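Local structure of probable fumarate reductase Ifc3 (Shewanella frigidimarina, 1QO8) at residues V341-T352 with G504-D515. The protein reduces fumarate to succinate, essentially in one direction only, as a dimeric flavocytochrome carrying one FAD and four covalently bound c-type hemes in each subunit. Sequence-based numbering, arbitrary orientation.
Sequences VLMAKEIGASMT and GVAINTTASVLD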
loop_
_atom_site.group_PDB
_atom_site.type_symbol
_atom_site.label_atom_id
_atom_site.label_comp_id
_atom_site.label_asym_id
_atom_site.label_seq_id
_atom_site.Cartn_x
_atom_site.Cartn_y
_atom_site.Cartn_z
ATOM N N VAL A 341 -3.578 10.823 -4.916
ATOM C CA VAL A 341 -2.703 9.715 -4.629
ATOM C C VAL A 341 -2.242 8.961 -5.867
ATOM O O VAL A 341 -1.053 8.603 -5.873
ATOM C CB VAL A 341 -3.382 8.688 -3.649
ATOM C CG1 VAL A 341 -2.743 7.311 -3.709
ATOM C CG2 VAL A 341 -3.346 9.238 -2.187
ATOM N N LEU A 342 -3.102 8.567 -6.820
ATOM C CA LEU A 342 -2.648 7.881 -7.994
ATOM C C LEU A 342 -1.659 8.707 -8.828
ATOM O O LEU A 342 -0.641 8.146 -9.221
ATOM C CB LEU A 342 -3.793 7.464 -8.910
ATOM C CG LEU A 342 -4.767 6.489 -8.186
ATOM C CD1 LEU A 342 -5.979 6.352 -9.097
ATOM C CD2 LEU A 342 -4.014 5.203 -7.817
ATOM N N MET A 343 -1.906 9.971 -9.108
ATOM C CA MET A 343 -1.034 10.813 -9.920
ATOM C C MET A 343 0.308 11.042 -9.210
ATOM O O MET A 343 1.364 11.156 -9.830
ATOM C CB MET A 343 -1.657 12.230 -10.134
ATOM C CG MET A 343 -2.722 12.128 -11.201
ATOM S SD MET A 343 -3.545 13.684 -11.574
ATOM C CE MET A 343 -4.046 14.411 -10.057
ATOM N N ALA A 344 0.265 11.136 -7.890
ATOM C CA ALA A 344 1.457 11.349 -7.080
ATOM C C ALA A 344 2.348 10.108 -7.100
ATOM O O ALA A 344 3.579 10.167 -7.355
ATOM C CB ALA A 344 1.254 11.889 -5.676
ATOM N N LYS A 345 1.789 8.951 -6.923
ATOM C CA LYS A 345 2.446 7.674 -6.916
ATOM C C LYS A 345 3.171 7.409 -8.255
ATOM O O LYS A 345 4.318 7.038 -8.295
ATOM C CB LYS A 345 1.402 6.560 -6.698
ATOM C CG LYS A 345 2.129 5.272 -6.277
ATOM C CD LYS A 345 1.307 3.994 -6.370
ATOM C CE LYS A 345 0.074 3.996 -7.237
ATOM N NZ LYS A 345 -0.777 2.751 -7.189
ATOM N N GLU A 346 2.500 7.668 -9.344
ATOM C CA GLU A 346 2.919 7.522 -10.720
ATOM C C GLU A 346 4.180 8.346 -11.012
ATOM O O GLU A 346 4.927 7.897 -11.868
ATOM C CB GLU A 346 1.749 7.929 -11.602
ATOM C CG GLU A 346 1.837 7.713 -13.081
ATOM C CD GLU A 346 0.883 8.474 -13.957
ATOM O OE1 GLU A 346 -0.235 8.914 -13.568
ATOM O OE2 GLU A 346 1.309 8.683 -15.151
ATOM N N ILE A 347 4.470 9.490 -10.409
ATOM C CA ILE A 347 5.698 10.191 -10.637
ATOM C C ILE A 347 6.726 9.943 -9.554
ATOM O O ILE A 347 7.751 10.616 -9.634
ATOM C CB ILE A 347 5.490 11.717 -10.853
ATOM C CG1 ILE A 347 4.876 12.290 -9.594
ATOM C CG2 ILE A 347 4.606 11.923 -12.076
ATOM C CD1 ILE A 347 5.286 13.616 -9.039
ATOM N N GLY A 348 6.536 9.059 -8.582
ATOM C CA GLY A 348 7.546 8.725 -7.596
ATOM C C GLY A 348 7.374 9.331 -6.229
ATOM O O GLY A 348 8.365 9.328 -5.445
ATOM N N ALA A 349 6.183 9.944 -5.972
ATOM C CA ALA A 349 5.981 10.411 -4.577
ATOM C C ALA A 349 5.948 9.176 -3.662
ATOM O O ALA A 349 5.550 8.081 -4.087
ATOM C CB ALA A 349 4.665 11.172 -4.398
ATOM N N SER A 350 6.493 9.262 -2.484
ATOM C CA SER A 350 6.145 8.316 -1.430
ATOM C C SER A 350 4.792 8.594 -0.749
ATOM O O SER A 350 4.293 9.705 -0.901
ATOM C CB SER A 350 7.235 8.352 -0.385
ATOM O OG SER A 350 7.511 9.583 0.229
ATOM N N MET A 351 4.303 7.625 0.002
ATOM C CA MET A 351 3.052 7.604 0.686
ATOM C C MET A 351 3.252 7.441 2.188
ATOM O O MET A 351 4.344 7.043 2.674
ATOM C CB MET A 351 2.137 6.501 0.192
ATOM C CG MET A 351 1.862 6.282 -1.291
ATOM S SD MET A 351 0.960 7.723 -1.882
ATOM C CE MET A 351 1.838 8.187 -3.379
ATOM N N THR A 352 2.285 7.788 2.988
ATOM C CA THR A 352 2.374 7.573 4.463
ATOM C C THR A 352 1.164 6.751 4.900
ATOM O O THR A 352 -0.010 7.164 4.606
ATOM C CB THR A 352 2.409 8.906 5.234
ATOM O OG1 THR A 352 3.572 9.680 4.933
ATOM C CG2 THR A 352 2.406 8.744 6.765
ATOM N N GLY A 504 -2.186 8.436 2.703
ATOM C CA GLY A 504 -2.177 9.214 1.447
ATOM C C GLY A 504 -0.703 9.542 1.114
ATOM O O GLY A 504 0.206 8.878 1.579
ATOM N N VAL A 505 -0.531 10.625 0.453
ATOM C CA VAL A 505 0.771 11.165 -0.060
ATOM C C VAL A 505 1.584 11.562 1.124
ATOM O O VAL A 505 1.080 12.199 2.068
ATOM C CB VAL A 505 0.205 12.248 -0.972
ATOM C CG1 VAL A 505 0.442 13.706 -0.577
ATOM C CG2 VAL A 505 0.248 11.845 -2.403
ATOM N N ALA A 506 2.871 11.205 1.182
ATOM C CA ALA A 506 3.714 11.731 2.242
ATOM C C ALA A 506 4.021 13.214 2.061
ATOM O O ALA A 506 4.375 13.770 1.014
ATOM C CB ALA A 506 5.049 10.976 2.325
ATOM N N ILE A 507 4.072 13.821 3.218
ATOM C CA ILE A 507 4.248 15.281 3.342
ATOM C C ILE A 507 5.256 15.634 4.397
ATOM O O ILE A 507 5.396 14.803 5.313
ATOM C CB ILE A 507 2.808 15.776 3.548
ATOM C CG1 ILE A 507 2.520 16.588 2.275
ATOM C CG2 ILE A 507 2.401 16.505 4.794
ATOM C CD1 ILE A 507 1.274 16.180 1.589
ATOM N N ASN A 508 5.939 16.779 4.255
ATOM C CA ASN A 508 6.671 17.342 5.382
ATOM C C ASN A 508 5.811 18.369 6.093
ATOM O O ASN A 508 4.687 18.713 5.725
ATOM C CB ASN A 508 7.966 18.037 4.880
ATOM C CG ASN A 508 7.631 19.423 4.375
ATOM O OD1 ASN A 508 6.929 19.804 3.447
ATOM N ND2 ASN A 508 8.135 20.372 5.224
ATOM N N THR A 509 6.420 19.057 7.052
ATOM C CA THR A 509 5.751 20.101 7.795
ATOM C C THR A 509 5.475 21.327 6.973
ATOM O O THR A 509 4.575 22.038 7.421
ATOM C CB THR A 509 6.481 20.495 9.087
ATOM O OG1 THR A 509 7.697 21.134 8.761
ATOM C CG2 THR A 509 6.729 19.215 9.867
ATOM N N THR A 510 6.097 21.550 5.820
ATOM C CA THR A 510 5.696 22.701 5.016
ATOM C C THR A 510 4.784 22.239 3.900
ATOM O O THR A 510 4.494 22.967 2.962
ATOM C CB THR A 510 6.930 23.443 4.450
ATOM O OG1 THR A 510 7.741 22.441 3.857
ATOM C CG2 THR A 510 7.677 24.197 5.572
ATOM N N ALA A 511 4.313 20.997 3.955
ATOM C CA ALA A 511 3.326 20.434 3.072
ATOM C C ALA A 511 3.873 20.258 1.670
ATOM O O ALA A 511 3.072 20.202 0.715
ATOM C CB ALA A 511 2.026 21.247 2.980
ATOM N N SER A 512 5.187 20.084 1.539
ATOM C CA SER A 512 5.725 19.549 0.300
ATOM C C SER A 512 5.381 18.051 0.242
ATOM O O SER A 512 5.568 17.434 1.307
ATOM C CB SER A 512 7.274 19.603 0.324
ATOM O OG SER A 512 7.677 20.911 -0.057
ATOM N N VAL A 513 5.007 17.570 -0.942
ATOM C CA VAL A 513 5.008 16.119 -1.109
ATOM C C VAL A 513 6.441 15.588 -1.227
ATOM O O VAL A 513 7.294 16.185 -1.880
ATOM C CB VAL A 513 4.175 15.780 -2.355
ATOM C CG1 VAL A 513 4.141 14.280 -2.600
ATOM C CG2 VAL A 513 2.718 16.291 -2.162
ATOM N N LEU A 514 6.719 14.443 -0.604
ATOM C CA LEU A 514 8.030 13.826 -0.621
ATOM C C LEU A 514 8.158 12.718 -1.667
ATOM O O LEU A 514 7.204 12.072 -2.078
ATOM C CB LEU A 514 8.303 13.231 0.780
ATOM C CG LEU A 514 7.922 14.193 1.909
ATOM C CD1 LEU A 514 8.121 13.551 3.273
ATOM C CD2 LEU A 514 8.729 15.504 1.766
ATOM N N ASP A 515 9.397 12.548 -2.145
ATOM C CA ASP A 515 9.777 11.521 -3.108
ATOM C C ASP A 515 10.202 10.288 -2.349
ATOM O O ASP A 515 9.979 10.216 -1.159
ATOM C CB ASP A 515 10.936 11.977 -4.040
ATOM C CG ASP A 515 12.188 12.325 -3.226
ATOM O OD1 ASP A 515 12.458 11.916 -2.084
ATOM O OD2 ASP A 515 12.961 13.168 -3.721
HETATM O O HOH W 1 3.205 12.236 5.471
#
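S350 makes three hydrogen bonds to segment 504-515, two through its backbone and one through its hydroxyl. Its N gives a bent bond to L514 O, its O takes a straighter one from A506 N (2.9 Å, 166° at the hydrogen), and its hydroxyl donates to the backbone of D515, OG to O 2.9 Å, arriving above the carbonyl plane. With chi1 at 58°, OG sits between the backbone N and the carbonyl carbon, which swings it toward D515; serine is short enough for OG to reach D515 O while passing 3.5 Å from A506 CB. With the hydroxyl replaced by the methyl of an alanine, D515 O would probably lose this donor, leaving two backbone bonds to hold the residue. Beyond A506, T352 N and G504 O (2.7 Å) form the short bond of an antiparallel hydrogen-bonded pair, returned by G504 N to T352 O. T352 OG1 rests on the small A506 CB and shares a water with I507 N. Strand 351-352 thus edges the end of long strand 489-505 within the FAD-binding domain, while the chain turns back through N508-A511, a type I turn, as a beta hairpin. Toward the helix, V505 CG2 presses tightly against A344 CB (3.4 Å) and meets M351 CE, whose bent side chain crosses it obliquely; A349 CB meets V513 CG1 at 3.6 Å. Small A344 lets helix 339-346 approach V505 this closely, as A349 does for the following loop against V513. The helix ends in a Schellman motif, A349 N to A344 O and G348 N to K345 O, where G348 readily adopts the positive phi (103°) that steers the chain into S350. Farther out, W356 of the second subunit packs on S350.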